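Local coordinates for protein YchN (Escherichia coli, PDB 1JX7), which is of unknown function but assembles as a homohexamer, a dimer of trimers, and belongs to the DsrE/DsrF-like family, at residues Q2-V7 with S110-T116. Numbering follows the deposited sequence.
Sequences QKIVIV and SADKVLT
Val5 and Val114 pair across two parallel strands of this DsrE/DsrF-like fold, where 113-116, an outermost strand within the chain, runs beside 3-8 in the five-stranded parallel sheet. Backbone bonds run alternately, with Val5 N giving to Lys113 O (3.0 Å) and Val5 O receiving Leu115 N (2.8 Å), before Val7 N reaches Leu115 O. The packed part is aliphatic on both faces. Over one, Leu115 CD2 lies against Ile4 CG2 (3.8 Å) and Ile6 CG1 (3.9 Å), and Ile6 continues onto helix 17-31. On the other, Val5 CG2, anti to its carbonyl carbon, meets Ala111 CB at 3.7 Å.

Toward the strand starts the contact becomes polar, and its open side is at Ser110 and Asp112; Gln2 and Lys113 instead pack on Leu109 of the second subunit. With CG anti to the backbone N (chi1 176°) and the chain extended beyond it, Gln2 brings OE1 to Lys113 NZ, a hydrogen bond of uncertain geometry. That ammonium also bonds Thr108 O and Ala111 O of the second subunit. Shortened to alanine, position 2 would probably lose the amide oxygen modelled beside Lys113 NZ. Nearby, Lys3 N donates to Asp112 OD2 at 2.9 Å, approaching 42° out of the carboxylate plane.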
loop_
_atom_site.group_PDB
_atom_site.type_symbol
_atom_site.label_atom_id
_atom_site.label_comp_id
_atom_site.label_asym_id
_atom_site.label_seq_id
_atom_site.Cartn_x
_atom_site.Cartn_y
_atom_site.Cartn_z
ATOM N N GLN A 2 -21.204 -25.354 -5.204
ATOM C CA GLN A 2 -20.095 -24.756 -4.476
ATOM C C GLN A 2 -20.326 -23.280 -4.217
ATOM O O GLN A 2 -20.738 -22.550 -5.111
ATOM C CB GLN A 2 -18.804 -24.922 -5.266
ATOM C CG GLN A 2 -17.629 -24.245 -4.632
ATOM C CD GLN A 2 -16.323 -24.573 -5.317
ATOM O OE1 GLN A 2 -15.268 -24.083 -4.920
ATOM N NE2 GLN A 2 -16.383 -25.411 -6.355
ATOM N N LYS A 3 -20.050 -22.857 -2.988
ATOM C CA LYS A 3 -20.228 -21.463 -2.623
ATOM C C LYS A 3 -18.884 -20.766 -2.472
ATOM O O LYS A 3 -18.055 -21.143 -1.630
ATOM C CB LYS A 3 -21.029 -21.341 -1.324
ATOM C CG LYS A 3 -22.460 -21.825 -1.454
ATOM C CD LYS A 3 -23.343 -21.363 -0.294
ATOM C CE LYS A 3 -23.523 -19.849 -0.298
ATOM N NZ LYS A 3 -24.517 -19.368 0.703
ATOM N N ILE A 4 -18.666 -19.754 -3.291
ATOM C CA ILE A 4 -17.428 -18.994 -3.252
ATOM C C ILE A 4 -17.692 -17.526 -2.974
ATOM O O ILE A 4 -18.441 -16.865 -3.697
ATOM C CB ILE A 4 -16.664 -19.106 -4.579
ATOM C CG1 ILE A 4 -16.100 -20.515 -4.738
ATOM C CG2 ILE A 4 -15.571 -18.056 -4.632
ATOM C CD1 ILE A 4 -15.466 -20.745 -6.094
ATOM N N VAL A 5 -17.080 -17.012 -1.905
ATOM C CA VAL A 5 -17.235 -15.616 -1.546
ATOM C C VAL A 5 -15.934 -14.909 -1.891
ATOM O O VAL A 5 -14.837 -15.436 -1.660
ATOM C CB VAL A 5 -17.509 -15.435 -0.036
ATOM C CG1 VAL A 5 -17.539 -13.962 0.318
ATOM C CG2 VAL A 5 -18.822 -16.090 0.336
ATOM N N ILE A 6 -16.057 -13.716 -2.472
ATOM C CA ILE A 6 -14.889 -12.923 -2.824
ATOM C C ILE A 6 -14.998 -11.588 -2.110
ATOM O O ILE A 6 -16.015 -10.908 -2.188
ATOM C CB ILE A 6 -14.810 -12.666 -4.348
ATOM C CG1 ILE A 6 -14.224 -13.894 -5.052
ATOM C CG2 ILE A 6 -13.970 -11.411 -4.630
ATOM C CD1 ILE A 6 -13.906 -13.678 -6.532
ATOM N N VAL A 7 -13.955 -11.208 -1.392
ATOM C CA VAL A 7 -13.980 -9.931 -0.703
ATOM C C VAL A 7 -12.941 -9.028 -1.364
ATOM O O VAL A 7 -12.000 -9.510 -1.993
ATOM C CB VAL A 7 -13.669 -10.095 0.795
ATOM C CG1 VAL A 7 -14.180 -8.888 1.554
ATOM C CG2 VAL A 7 -14.330 -11.354 1.331
ATOM N N SER A 110 -20.925 -19.872 5.763
ATOM C CA SER A 110 -21.622 -20.829 4.914
ATOM C C SER A 110 -21.021 -20.944 3.515
ATOM O O SER A 110 -21.737 -21.183 2.546
ATOM C CB SER A 110 -23.103 -20.438 4.795
ATOM O OG SER A 110 -23.256 -19.174 4.156
ATOM N N ALA A 111 -19.711 -20.782 3.408
ATOM C CA ALA A 111 -19.049 -20.868 2.118
ATOM C C ALA A 111 -17.921 -21.879 2.159
ATOM O O ALA A 111 -17.232 -22.019 3.166
ATOM C CB ALA A 111 -18.506 -19.500 1.712
ATOM N N ASP A 112 -17.719 -22.590 1.056
ATOM C CA ASP A 112 -16.646 -23.565 0.999
ATOM C C ASP A 112 -15.334 -22.804 0.885
ATOM O O ASP A 112 -14.332 -23.170 1.505
ATOM C CB ASP A 112 -16.817 -24.483 -0.216
ATOM C CG ASP A 112 -18.230 -25.025 -0.352
ATOM O OD1 ASP A 112 -18.780 -25.538 0.650
ATOM O OD2 ASP A 112 -18.789 -24.936 -1.467
ATOM N N LYS A 113 -15.340 -21.741 0.094
ATOM C CA LYS A 113 -14.139 -20.935 -0.083
ATOM C C LYS A 113 -14.372 -19.437 0.001
ATOM O O LYS A 113 -15.435 -18.913 -0.353
ATOM C CB LYS A 113 -13.466 -21.269 -1.419
ATOM C CG LYS A 113 -12.326 -22.256 -1.307
ATOM C CD LYS A 113 -11.982 -22.841 -2.653
ATOM C CE LYS A 113 -13.099 -23.740 -3.134
ATOM N NZ LYS A 113 -12.730 -24.420 -4.409
ATOM N N VAL A 114 -13.357 -18.738 0.491
ATOM C CA VAL A 114 -13.440 -17.291 0.604
ATOM C C VAL A 114 -12.124 -16.668 0.154
ATOM O O VAL A 114 -11.098 -16.776 0.826
ATOM C CB VAL A 114 -13.751 -16.860 2.056
ATOM C CG1 VAL A 114 -13.828 -15.356 2.136
ATOM C CG2 VAL A 114 -15.077 -17.471 2.502
ATOM N N LEU A 115 -12.172 -16.037 -1.016
ATOM C CA LEU A 115 -11.006 -15.375 -1.571
ATOM C C LEU A 115 -11.058 -13.921 -1.096
ATOM O O LEU A 115 -12.060 -13.235 -1.289
ATOM C CB LEU A 115 -11.051 -15.453 -3.104
ATOM C CG LEU A 115 -10.867 -16.820 -3.788
ATOM C CD1 LEU A 115 -10.960 -17.959 -2.797
ATOM C CD2 LEU A 115 -11.917 -16.989 -4.872
ATOM N N THR A 116 -9.984 -13.468 -0.461
ATOM C CA THR A 116 -9.935 -12.097 0.039
ATOM C C THR A 116 -8.822 -11.307 -0.626
ATOM O O THR A 116 -7.664 -11.416 -0.233
ATOM C CB THR A 116 -9.700 -12.084 1.542
ATOM O OG1 THR A 116 -8.483 -12.785 1.828
ATOM C CG2 THR A 116 -10.861 -12.755 2.269
#